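GNAT family acetyltransferase (Mycobacterium smegmatis, PDB 6C30) probably transfers an acetyl group from acetyl-coenzyme A to an amino group, as an N-acetyltransferase of the GNAT family named RimJ. Local coordinates at residues W13-V17 with G28-V32; G18-V22 with G212-W216; E52-M57 with L181-A186; N106-G110 with A145-H149. All coordinates share one frame; numbering follows the deposited sequence.

Interaction 1. Residues W13-V17 with G28-V32; sequences WPDTV and GLRPV
Val-17 and Leu-29 exchange a reciprocal pair of backbone hydrogen bonds: Val-17 N to Leu-29 O at 2.9 Å, and Leu-29 N to Val-17 O at 2.9 Å. With N-H...O angles of 163° and 169°, both are nearly straight, and they define an antiparallel hydrogen-bonded pair. Beside it the CA of Thr-16 makes a CA-H...O contact with the same Leu-29 O. One residue further back, Asp-15 O rests against Pro-31 CD at 3.3 Å. Pro-31 has no N-H to offer, and this buried carbonyl finds no hydrogen-bond partner, so the ladder stops here. The bent chain of Arg-30 leaves the contact to form salt bridges with Glu-93 and Asp-36, while its NH1 also bonds Pro-31 O within the guanidinium plane.

Packing follows the same order. Val-17 and Leu-29 lie alongside each other with the same heading, their CB atoms 3.9 Å apart, onto Met-137 of helix 130-143. Farther out, Trp-13 has CG opposite its own N (chi1 -179°), which carries the six-membered end of the indole to Pro-31; there CH2 lies 3.5 Å from Pro-31 CB. Pro-14, after a cis peptide bond, lays CB over the centre of one indole face. Trp-216 of the second subunit packs on Thr-16 and Pro-31. The arrangement is the open end of a beta hairpin, strands 17-22 and 25-31, at the start of the GNAT sheet.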
loop_
_atom_site.group_PDB
_atom_site.type_symbol
_atom_site.label_atom_id
_atom_site.label_comp_id
_atom_site.label_asym_id
_atom_site.label_seq_id
_atom_site.Cartn_x
_atom_site.Cartn_y
_atom_site.Cartn_z
ATOM N N TRP A 13 6.516 -15.217 0.400
ATOM C CA TRP A 13 6.520 -14.496 -0.878
ATOM C C TRP A 13 5.406 -14.990 -1.801
ATOM O O TRP A 13 5.194 -16.196 -1.915
ATOM C CB TRP A 13 7.866 -14.651 -1.590
ATOM C CG TRP A 13 7.888 -13.898 -2.884
ATOM C CD1 TRP A 13 7.620 -14.385 -4.129
ATOM C CD2 TRP A 13 8.146 -12.503 -3.045
ATOM N NE1 TRP A 13 7.702 -13.377 -5.061
ATOM C CE2 TRP A 13 8.034 -12.211 -4.420
ATOM C CE3 TRP A 13 8.470 -11.472 -2.155
ATOM C CZ2 TRP A 13 8.247 -10.929 -4.930
ATOM C CZ3 TRP A 13 8.675 -10.194 -2.663
ATOM C CH2 TRP A 13 8.560 -9.938 -4.034
ATOM N N PRO A 14 4.696 -14.071 -2.477
ATOM C CA PRO A 14 4.741 -12.619 -2.282
ATOM C C PRO A 14 3.955 -12.217 -1.043
ATOM O O PRO A 14 3.085 -12.961 -0.591
ATOM C CB PRO A 14 4.099 -12.065 -3.561
ATOM C CG PRO A 14 3.222 -13.153 -4.054
ATOM C CD PRO A 14 3.820 -14.455 -3.602
ATOM N N ASP A 15 4.270 -11.054 -0.491
ATOM C CA ASP A 15 3.579 -10.556 0.692
ATOM C C ASP A 15 3.854 -9.072 0.799
ATOM O O ASP A 15 4.736 -8.545 0.102
ATOM C CB ASP A 15 4.051 -11.292 1.956
ATOM C CG ASP A 15 3.006 -11.304 3.062
ATOM O OD1 ASP A 15 1.958 -10.642 2.918
ATOM O OD2 ASP A 15 3.251 -11.973 4.094
ATOM N N THR A 16 3.099 -8.403 1.664
ATOM C CA THR A 16 3.423 -7.049 2.072
ATOM C C THR A 16 3.880 -7.078 3.526
ATOM O O THR A 16 3.652 -8.056 4.242
ATOM C CB THR A 16 2.229 -6.107 1.918
ATOM O OG1 THR A 16 1.188 -6.494 2.824
ATOM C CG2 THR A 16 1.675 -6.159 0.501
ATOM N N VAL A 17 4.552 -6.017 3.953
ATOM C CA VAL A 17 4.971 -5.889 5.345
ATOM C C VAL A 17 4.569 -4.499 5.816
ATOM O O VAL A 17 4.676 -3.528 5.066
ATOM C CB VAL A 17 6.489 -6.102 5.532
ATOM C CG1 VAL A 17 6.819 -6.245 7.014
ATOM C CG2 VAL A 17 6.964 -7.338 4.761
ATOM N N GLY A 28 5.903 1.070 4.401
ATOM C CA GLY A 28 5.550 -0.322 4.210
ATOM C C GLY A 28 6.467 -0.931 3.162
ATOM O O GLY A 28 7.181 -0.203 2.453
ATOM N N LEU A 29 6.462 -2.261 3.092
ATOM C CA LEU A 29 7.169 -3.024 2.051
ATOM C C LEU A 29 6.169 -3.749 1.179
ATOM O O LEU A 29 5.217 -4.333 1.686
ATOM C CB LEU A 29 8.125 -4.054 2.655
ATOM C CG LEU A 29 9.186 -3.574 3.652
ATOM C CD1 LEU A 29 10.094 -4.727 4.067
ATOM C CD2 LEU A 29 10.006 -2.440 3.034
ATOM N N ARG A 30 6.394 -3.741 -0.131
ATOM C CA ARG A 30 5.571 -4.569 -1.013
ATOM C C ARG A 30 6.415 -5.014 -2.211
ATOM O O ARG A 30 7.486 -4.456 -2.451
ATOM C CB ARG A 30 4.289 -3.817 -1.436
ATOM C CG ARG A 30 4.490 -2.424 -2.009
ATOM C CD ARG A 30 4.865 -2.485 -3.474
ATOM N NE ARG A 30 5.017 -1.147 -4.034
ATOM C CZ ARG A 30 5.618 -0.892 -5.194
ATOM N NH1 ARG A 30 6.110 -1.894 -5.916
ATOM N NH2 ARG A 30 5.717 0.357 -5.636
ATOM N N PRO A 31 5.957 -6.040 -2.953
ATOM C CA PRO A 31 6.798 -6.563 -4.044
ATOM C C PRO A 31 7.125 -5.563 -5.151
ATOM O O PRO A 31 6.283 -4.754 -5.521
ATOM C CB PRO A 31 5.952 -7.707 -4.612
ATOM C CG PRO A 31 5.132 -8.175 -3.441
ATOM C CD PRO A 31 4.779 -6.897 -2.705
ATOM N N VAL A 32 8.332 -5.634 -5.695
ATOM C CA VAL A 32 8.640 -4.930 -6.941
ATOM C C VAL A 32 7.628 -5.297 -8.023
ATOM O O VAL A 32 7.122 -6.428 -8.064
ATOM C CB VAL A 32 10.067 -5.250 -7.477
ATOM C CG1 VAL A 32 11.153 -4.690 -6.564
ATOM C CG2 VAL A 32 10.254 -6.746 -7.689
#

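Interaction 2. Residues G18-V22 with G212-W216; sequences GPLRV and GRAEW. With GOL (glycerol), chain E.
Two hydrogen bonds converge on Gly-212 O, and one of them joins the segments: Arg-21 N reaches it at 3.0 Å with an N-H...O angle of 164°. The other is the helical bond from Trp-216 N, and the two donors approach from opposite faces of the carbonyl plane. Weaker CA-H...O contacts flank this link, from Leu-20 CA to Gly-212 O and from Gly-212 CA to Arg-21 O. Gly-212, with no side chain, lets the helix backbone come up to Leu-20 CB.

Ring packing centres on Trp-216, its CG opposite the backbone N. Pro-19 presses CG over one indole face as a CH-pi contact, 3.6 Å from the centroid of the five-membered ring and 26° off its normal. Across the opposite face lies a glycerol, probably from the crystallisation liquor, which donates to Trp-216 O and also bonds Arg-79 of the second subunit. Arg-21 runs extended, then bends at chi3 to bring NE to glycerol O2.

Among aliphatic contacts, Arg-213, whose guanidinium pairs with Asp-140, gives its CG to Leu-20 CD2 at 3.6 Å, and Arg-21 CB touches Glu-215 CG at 3.8 Å without a salt bridge. The axes of strand 18-22 and helix 212-216 cross at 84°, 5.5 Å apart: a C-terminal helix laid nearly square across the first strand of the GNAT sheet, beside the second subunit.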
loop_
_atom_site.group_PDB
_atom_site.type_symbol
_atom_site.label_atom_id
_atom_site.label_comp_id
_atom_site.label_asym_id
_atom_site.label_seq_id
_atom_site.Cartn_x
_atom_site.Cartn_y
_atom_site.Cartn_z
ATOM N N GLY A 18 4.084 -4.402 7.050
ATOM C CA GLY A 18 3.536 -3.144 7.531
ATOM C C GLY A 18 2.065 -3.055 7.166
ATOM O O GLY A 18 1.424 -4.076 6.938
ATOM N N PRO A 19 1.517 -1.835 7.086
ATOM C CA PRO A 19 2.213 -0.556 7.239
ATOM C C PRO A 19 2.540 -0.175 8.682
ATOM O O PRO A 19 1.932 -0.672 9.638
ATOM C CB PRO A 19 1.222 0.443 6.639
ATOM C CG PRO A 19 -0.110 -0.165 6.906
ATOM C CD PRO A 19 0.094 -1.646 6.743
ATOM N N LEU A 20 3.518 0.711 8.811
ATOM C CA LEU A 20 3.871 1.314 10.087
ATOM C C LEU A 20 3.646 2.799 9.977
ATOM O O LEU A 20 3.751 3.364 8.882
ATOM C CB LEU A 20 5.333 1.055 10.443
ATOM C CG LEU A 20 5.861 -0.374 10.378
ATOM C CD1 LEU A 20 7.313 -0.364 10.795
ATOM C CD2 LEU A 20 5.038 -1.279 11.281
ATOM N N ARG A 21 3.362 3.452 11.098
ATOM C CA ARG A 21 3.508 4.893 11.118
ATOM C C ARG A 21 4.735 5.211 11.959
ATOM O O ARG A 21 4.816 4.800 13.125
ATOM C CB ARG A 21 2.264 5.605 11.663
ATOM C CG ARG A 21 2.442 7.117 11.637
ATOM C CD ARG A 21 1.151 7.889 11.899
ATOM N NE ARG A 21 0.323 8.125 10.711
ATOM C CZ ARG A 21 0.624 8.965 9.721
ATOM N NH1 ARG A 21 1.772 9.635 9.720
ATOM N NH2 ARG A 21 -0.220 9.127 8.713
ATOM N N VAL A 22 5.687 5.906 11.341
ATOM C CA VAL A 22 6.955 6.289 11.958
ATOM C C VAL A 22 7.125 7.795 11.728
ATOM O O VAL A 22 6.296 8.392 11.051
ATOM C CB VAL A 22 8.130 5.472 11.372
ATOM C CG1 VAL A 22 7.999 4.002 11.752
ATOM C CG2 VAL A 22 8.210 5.655 9.867
ATOM N N GLY A 212 5.712 1.145 15.632
ATOM C CA GLY A 212 5.186 1.599 14.355
ATOM C C GLY A 212 3.800 1.047 14.083
ATOM O O GLY A 212 2.947 1.739 13.515
ATOM N N ARG A 213 3.574 -0.203 14.479
ATOM C CA ARG A 213 2.258 -0.812 14.338
ATOM C C ARG A 213 1.251 -0.149 15.262
ATOM O O ARG A 213 0.126 0.141 14.852
ATOM C CB ARG A 213 2.310 -2.307 14.633
ATOM C CG ARG A 213 3.012 -3.128 13.560
ATOM C CD ARG A 213 3.227 -4.566 13.977
ATOM N NE ARG A 213 3.740 -5.352 12.858
ATOM C CZ ARG A 213 4.296 -6.552 12.978
ATOM N NH1 ARG A 213 4.420 -7.112 14.175
ATOM N NH2 ARG A 213 4.732 -7.187 11.899
ATOM N N ALA A 214 1.655 0.074 16.510
ATOM C CA ALA A 214 0.775 0.710 17.487
ATOM C C ALA A 214 0.392 2.117 17.034
ATOM O O ALA A 214 -0.765 2.525 17.155
ATOM C CB ALA A 214 1.445 0.755 18.859
ATOM N N GLU A 215 1.359 2.859 16.506
ATOM C CA GLU A 215 1.092 4.211 16.047
ATOM C C GLU A 215 0.154 4.212 14.844
ATOM O O GLU A 215 -0.756 5.045 14.755
ATOM C CB GLU A 215 2.396 4.930 15.699
ATOM C CG GLU A 215 2.238 6.413 15.401
ATOM C CD GLU A 215 1.745 7.223 16.596
ATOM O OE1 GLU A 215 1.882 6.758 17.747
ATOM O OE2 GLU A 215 1.222 8.336 16.375
ATOM N N TRP A 216 0.370 3.281 13.918
ATOM C CA TRP A 216 -0.497 3.171 12.748
ATOM C C TRP A 216 -1.941 2.908 13.167
ATOM O O TRP A 216 -2.875 3.478 12.593
ATOM C CB TRP A 216 -0.017 2.055 11.801
ATOM C CG TRP A 216 -0.710 2.119 10.460
ATOM C CD1 TRP A 216 -0.259 2.757 9.337
ATOM C CD2 TRP A 216 -1.986 1.556 10.118
ATOM N NE1 TRP A 216 -1.175 2.630 8.320
ATOM C CE2 TRP A 216 -2.243 1.894 8.772
ATOM C CE3 TRP A 216 -2.933 0.804 10.818
ATOM C CZ2 TRP A 216 -3.403 1.499 8.111
ATOM C CZ3 TRP A 216 -4.094 0.412 10.160
ATOM C CH2 TRP A 216 -4.316 0.763 8.819
HETATM C C1 GOL E . -2.690 6.118 8.577
HETATM O O1 GOL E . -4.028 6.560 8.519
HETATM C C2 GOL E . -2.575 5.380 9.881
HETATM O O2 GOL E . -2.174 6.396 10.786
HETATM C C3 GOL E . -3.986 4.794 10.118
HETATM O O3 GOL E . -4.622 5.290 11.285
#

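Interaction 3. Residues E52-M57 with L181-A186; sequences EPWEPM and LEVDGA
Met-57 crosses Glu-182 at about a right angle, Met-57 SD lying 3.6 Å from Glu-182 CG. The thioether bends at its last torsion (chi3 66°), turning CE toward the carboxylate so that it comes 3.7 Å from Glu-182 OE2. On another side of the sulfur, Gly-185 N makes a weak hydrogen bond to Met-57 SD at 3.3 Å. The backbones meet more firmly: Met-57 N donates to Glu-182 O at 2.8 Å, almost in line with the carbonyl bond.

Gly-185 belongs to the type I' turn from Val-183 to Ala-186 that joins strands 182-183 and 186-196, a tight beta hairpin at the edge of the GNAT sheet. Its positive phi of 91° suits glycine. Through Gly-185 N, Met-57 reaches the turn itself. The loop between helices 48-51 and 62-65 is thus tied to the tip of this hairpin.

Val-183 directs its two methyls into the loop. Both flank Glu-55 O at 3.7 Å; CG1, opposite the backbone N (chi1 171°), goes on to Pro-53 O at 3.1 Å, and CG2 to Pro-56 CA. A water bridges the same two stretches, donating to Glu-52 O and Glu-55 O and accepting from Asp-184 N at 2.9 Å. The carboxylates of the loop turn to other partners, Glu-55 to a salt bridge with Arg-44 and Glu-52 to Gln-48.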
loop_
_atom_site.group_PDB
_atom_site.type_symbol
_atom_site.label_atom_id
_atom_site.label_comp_id
_atom_site.label_asym_id
_atom_site.label_seq_id
_atom_site.Cartn_x
_atom_site.Cartn_y
_atom_site.Cartn_z
ATOM N N GLU A 52 26.393 5.226 -6.644
ATOM C CA GLU A 52 27.443 4.529 -7.384
ATOM C C GLU A 52 28.740 4.249 -6.580
ATOM O O GLU A 52 29.362 3.204 -6.784
ATOM C CB GLU A 52 27.774 5.297 -8.672
ATOM C CG GLU A 52 28.593 4.472 -9.667
ATOM C CD GLU A 52 28.640 5.081 -11.054
ATOM O OE1 GLU A 52 28.536 6.314 -11.167
ATOM O OE2 GLU A 52 28.795 4.317 -12.035
ATOM N N PRO A 53 29.144 5.136 -5.648
ATOM C CA PRO A 53 30.361 4.781 -4.898
ATOM C C PRO A 53 30.219 3.511 -4.059
ATOM O O PRO A 53 31.247 2.979 -3.618
ATOM C CB PRO A 53 30.573 5.990 -3.980
ATOM C CG PRO A 53 29.914 7.114 -4.687
ATOM C CD PRO A 53 28.716 6.518 -5.355
ATOM N N TRP A 54 28.988 3.041 -3.850
ATOM C CA TRP A 54 28.710 1.948 -2.915
ATOM C C TRP A 54 28.102 0.732 -3.605
ATOM O O TRP A 54 27.872 -0.286 -2.966
ATOM C CB TRP A 54 27.778 2.429 -1.785
ATOM C CG TRP A 54 28.212 3.750 -1.257
ATOM C CD1 TRP A 54 27.640 4.963 -1.513
ATOM C CD2 TRP A 54 29.358 4.008 -0.447
ATOM N NE1 TRP A 54 28.348 5.961 -0.887
ATOM C CE2 TRP A 54 29.409 5.400 -0.226
ATOM C CE3 TRP A 54 30.342 3.195 0.128
ATOM C CZ2 TRP A 54 30.409 5.999 0.538
ATOM C CZ3 TRP A 54 31.334 3.790 0.892
ATOM C CH2 TRP A 54 31.362 5.179 1.088
ATOM N N GLU A 55 27.881 0.849 -4.907
ATOM C CA GLU A 55 27.111 -0.136 -5.664
ATOM C C GLU A 55 28.016 -1.172 -6.317
ATOM O O GLU A 55 29.001 -0.811 -6.921
ATOM C CB GLU A 55 26.294 0.593 -6.734
ATOM C CG GLU A 55 25.226 -0.233 -7.450
ATOM C CD GLU A 55 24.018 -0.513 -6.582
ATOM O OE1 GLU A 55 23.939 0.034 -5.460
ATOM O OE2 GLU A 55 23.136 -1.273 -7.032
ATOM N N PRO A 56 27.682 -2.468 -6.195
ATOM C CA PRO A 56 28.439 -3.453 -6.971
ATOM C C PRO A 56 28.392 -3.109 -8.458
ATOM O O PRO A 56 27.346 -2.676 -8.972
ATOM C CB PRO A 56 27.718 -4.771 -6.669
ATOM C CG PRO A 56 27.093 -4.545 -5.326
ATOM C CD PRO A 56 26.693 -3.093 -5.303
ATOM N N MET A 57 29.520 -3.257 -9.133
ATOM C CA MET A 57 29.645 -2.854 -10.523
ATOM C C MET A 57 28.832 -3.754 -11.448
ATOM O O MET A 57 28.706 -4.952 -11.213
ATOM C CB MET A 57 31.112 -2.843 -10.937
ATOM C CG MET A 57 31.894 -1.689 -10.314
ATOM S SD MET A 57 33.680 -1.880 -10.381
ATOM C CE MET A 57 34.016 -1.808 -12.141
ATOM N N LEU A 181 33.710 -7.196 -2.802
ATOM C CA LEU A 181 32.821 -6.857 -3.911
ATOM C C LEU A 181 33.481 -5.839 -4.817
ATOM O O LEU A 181 34.192 -4.938 -4.342
ATOM C CB LEU A 181 31.490 -6.304 -3.391
ATOM C CG LEU A 181 30.414 -7.309 -2.983
ATOM C CD1 LEU A 181 29.378 -6.669 -2.067
ATOM C CD2 LEU A 181 29.751 -7.917 -4.227
ATOM N N GLU A 182 33.239 -5.967 -6.118
ATOM C CA GLU A 182 33.772 -5.024 -7.087
ATOM C C GLU A 182 32.905 -3.775 -7.060
ATOM O O GLU A 182 31.758 -3.796 -7.515
ATOM C CB GLU A 182 33.789 -5.636 -8.485
ATOM C CG GLU A 182 34.895 -5.124 -9.382
ATOM C CD GLU A 182 34.745 -5.608 -10.817
ATOM O OE1 GLU A 182 33.858 -6.450 -11.092
ATOM O OE2 GLU A 182 35.515 -5.134 -11.675
ATOM N N VAL A 183 33.441 -2.695 -6.506
ATOM C CA VAL A 183 32.683 -1.464 -6.263
ATOM C C VAL A 183 33.578 -0.271 -6.588
ATOM O O VAL A 183 34.717 -0.211 -6.134
ATOM C CB VAL A 183 32.207 -1.366 -4.787
ATOM C CG1 VAL A 183 31.624 0.009 -4.488
ATOM C CG2 VAL A 183 31.212 -2.466 -4.448
ATOM N N ASP A 184 33.070 0.661 -7.389
ATOM C CA ASP A 184 33.781 1.907 -7.679
ATOM C C ASP A 184 35.199 1.647 -8.199
ATOM O O ASP A 184 36.151 2.314 -7.802
ATOM C CB ASP A 184 33.814 2.811 -6.424
ATOM C CG ASP A 184 34.158 4.261 -6.744
ATOM O OD1 ASP A 184 33.849 4.722 -7.862
ATOM O OD2 ASP A 184 34.714 4.944 -5.854
ATOM N N GLY A 185 35.334 0.651 -9.071
ATOM C CA GLY A 185 36.581 0.474 -9.798
ATOM C C GLY A 185 37.638 -0.425 -9.188
ATOM O O GLY A 185 38.760 -0.496 -9.709
ATOM N N ALA A 186 37.305 -1.094 -8.088
ATOM C CA ALA A 186 38.255 -2.000 -7.443
ATOM C C ALA A 186 37.523 -2.973 -6.548
ATOM O O ALA A 186 36.360 -2.762 -6.219
ATOM C CB ALA A 186 39.294 -1.217 -6.633
HETATM O O HOH W 1 30.308 1.113 -8.174
#

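Interaction 4. Residues N106-G110 with A145-H149; sequences NVTHG and AVQLH
In both His-109 and Leu-148, CG lies opposite the carbonyl carbon, and the second torsions then turn the touching groups to each other. In His-109 a chi2 of -83° turns the imidazole so that its CE1 and ND1 edge faces the 145-149 loop. In Leu-148 a chi2 of 179° sends CD1 on past the contact and leaves CD2, the other branch, to turn into the angle between Thr-108 O and the imidazole. The two side chains cross at about a right angle.

CD2 of Leu-148 meets three residues: it lies 3.3 Å from Thr-108 O, 3.9 Å from His-109 CE1 and 4.1 Å from Val-107 CG1. Val-107 points toward the same loop, its CG1 reaching Val-146 CG1 at a looser 4.5 Å, and both valines also pack on Leu-88 of strand 88-94. Ala-115 of strand 114-121 adds to the apolar surroundings by touching Val-107 and Leu-148.

No direct hydrogen bond joins the loops. Val-146 O instead lies in the imidazole plane, 3.2 Å from His-109 CE1, a carbon-to-oxygen approach at the ring edge. A water in the same plane completes the link, 2.8 Å from His-109 ND1 and donating to Gln-147 O at 2.6 Å; it would hold the rotation of the ring. This is a meeting of two connections at one end of the GNAT sheet: the loop between antiparallel strands 97-105 and 114-121, and the turn that leads from helix 130-143 into strand 150-155, closing a beta-alpha-beta crossover from 114-121 to its parallel neighbour.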
loop_
_atom_site.group_PDB
_atom_site.type_symbol
_atom_site.label_atom_id
_atom_site.label_comp_id
_atom_site.label_asym_id
_atom_site.label_seq_id
_atom_site.Cartn_x
_atom_site.Cartn_y
_atom_site.Cartn_z
ATOM N N ASN A 106 20.088 -14.474 -1.522
ATOM C CA ASN A 106 20.846 -15.677 -1.157
ATOM C C ASN A 106 20.131 -16.461 -0.052
ATOM O O ASN A 106 20.754 -16.943 0.901
ATOM C CB ASN A 106 22.279 -15.305 -0.733
ATOM C CG ASN A 106 23.173 -16.518 -0.557
ATOM O OD1 ASN A 106 23.048 -17.499 -1.285
ATOM N ND2 ASN A 106 24.059 -16.463 0.429
ATOM N N VAL A 107 18.816 -16.579 -0.183
ATOM C CA VAL A 107 18.007 -17.255 0.824
ATOM C C VAL A 107 18.279 -18.753 0.819
ATOM O O VAL A 107 18.244 -19.399 -0.228
ATOM C CB VAL A 107 16.501 -17.012 0.599
ATOM C CG1 VAL A 107 15.666 -17.773 1.613
ATOM C CG2 VAL A 107 16.186 -15.519 0.678
ATOM N N THR A 108 18.568 -19.295 1.999
ATOM C CA THR A 108 18.719 -20.737 2.161
ATOM C C THR A 108 17.820 -21.212 3.289
ATOM O O THR A 108 17.407 -20.425 4.146
ATOM C CB THR A 108 20.173 -21.127 2.467
ATOM O OG1 THR A 108 20.612 -20.426 3.641
ATOM C CG2 THR A 108 21.072 -20.785 1.297
ATOM N N HIS A 109 17.501 -22.498 3.292
ATOM C CA HIS A 109 16.757 -23.056 4.403
ATOM C C HIS A 109 17.594 -24.182 5.008
ATOM O O HIS A 109 18.747 -23.945 5.361
ATOM C CB HIS A 109 15.362 -23.485 3.949
ATOM C CG HIS A 109 14.508 -22.324 3.534
ATOM N ND1 HIS A 109 13.817 -21.551 4.440
ATOM C CD2 HIS A 109 14.283 -21.775 2.317
ATOM C CE1 HIS A 109 13.182 -20.584 3.796
ATOM N NE2 HIS A 109 13.451 -20.695 2.508
ATOM N N GLY A 110 17.049 -25.387 5.136
ATOM C CA GLY A 110 17.823 -26.482 5.703
ATOM C C GLY A 110 18.383 -26.194 7.087
ATOM O O GLY A 110 17.654 -25.758 7.981
ATOM N N ALA A 145 7.552 -15.162 8.655
ATOM C CA ALA A 145 7.012 -15.745 7.427
ATOM C C ALA A 145 8.018 -16.541 6.587
ATOM O O ALA A 145 7.661 -17.570 6.009
ATOM C CB ALA A 145 6.394 -14.644 6.572
ATOM N N VAL A 146 9.265 -16.080 6.508
ATOM C CA VAL A 146 10.248 -16.758 5.653
ATOM C C VAL A 146 10.941 -17.895 6.426
ATOM O O VAL A 146 11.676 -18.699 5.852
ATOM C CB VAL A 146 11.288 -15.749 5.078
ATOM C CG1 VAL A 146 12.114 -16.376 3.946
ATOM C CG2 VAL A 146 10.565 -14.511 4.548
ATOM N N GLN A 147 10.662 -17.967 7.728
ATOM C CA GLN A 147 11.146 -19.046 8.598
ATOM C C GLN A 147 12.670 -19.099 8.662
ATOM O O GLN A 147 13.270 -20.169 8.803
ATOM C CB GLN A 147 10.587 -20.396 8.134
ATOM C CG GLN A 147 9.068 -20.456 8.171
ATOM C CD GLN A 147 8.517 -21.714 7.528
ATOM O OE1 GLN A 147 9.268 -22.547 7.017
ATOM N NE2 GLN A 147 7.196 -21.859 7.548
ATOM N N LEU A 148 13.303 -17.934 8.577
ATOM C CA LEU A 148 14.753 -17.876 8.633
ATOM C C LEU A 148 15.272 -17.714 10.061
ATOM O O LEU A 148 14.552 -17.268 10.967
ATOM C CB LEU A 148 15.272 -16.732 7.752
ATOM C CG LEU A 148 14.962 -16.892 6.262
ATOM C CD1 LEU A 148 15.488 -15.696 5.475
ATOM C CD2 LEU A 148 15.545 -18.192 5.710
ATOM N N HIS A 149 16.533 -18.095 10.239
ATOM C CA HIS A 149 17.214 -18.033 11.527
ATOM C C HIS A 149 18.226 -16.884 11.629
ATOM O O HIS A 149 18.543 -16.423 12.718
ATOM C CB HIS A 149 17.921 -19.368 11.799
ATOM C CG HIS A 149 18.747 -19.369 13.047
ATOM N ND1 HIS A 149 20.122 -19.292 13.031
ATOM C CD2 HIS A 149 18.387 -19.407 14.352
ATOM C CE1 HIS A 149 20.576 -19.297 14.272
ATOM N NE2 HIS A 149 19.542 -19.364 15.093
HETATM O O HOH W 2 13.891 -22.140 7.151
#

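Interactions 1 and 2 adjoin in sequence and share the first hairpin: interaction 1 closes its open end, and interaction 2 lays the C-terminal helix across the outer strand. Both are partly buried and touch the second subunit, and their segments alternate along the chain. Interaction 3 lies on the opposite side of the chain's centre from both, about 28 Å from interaction 1 between centres, and is a surface contact built on a backbone bond, a thioether and a water. Interaction 4, nested within the loops closed by 2 and 3, is buried and mainly apolar, with a water bridge but no direct hydrogen bond. Paired backbone bonds thus mark interaction 1, whereas a helix carbonyl and an indole dominate interaction 2.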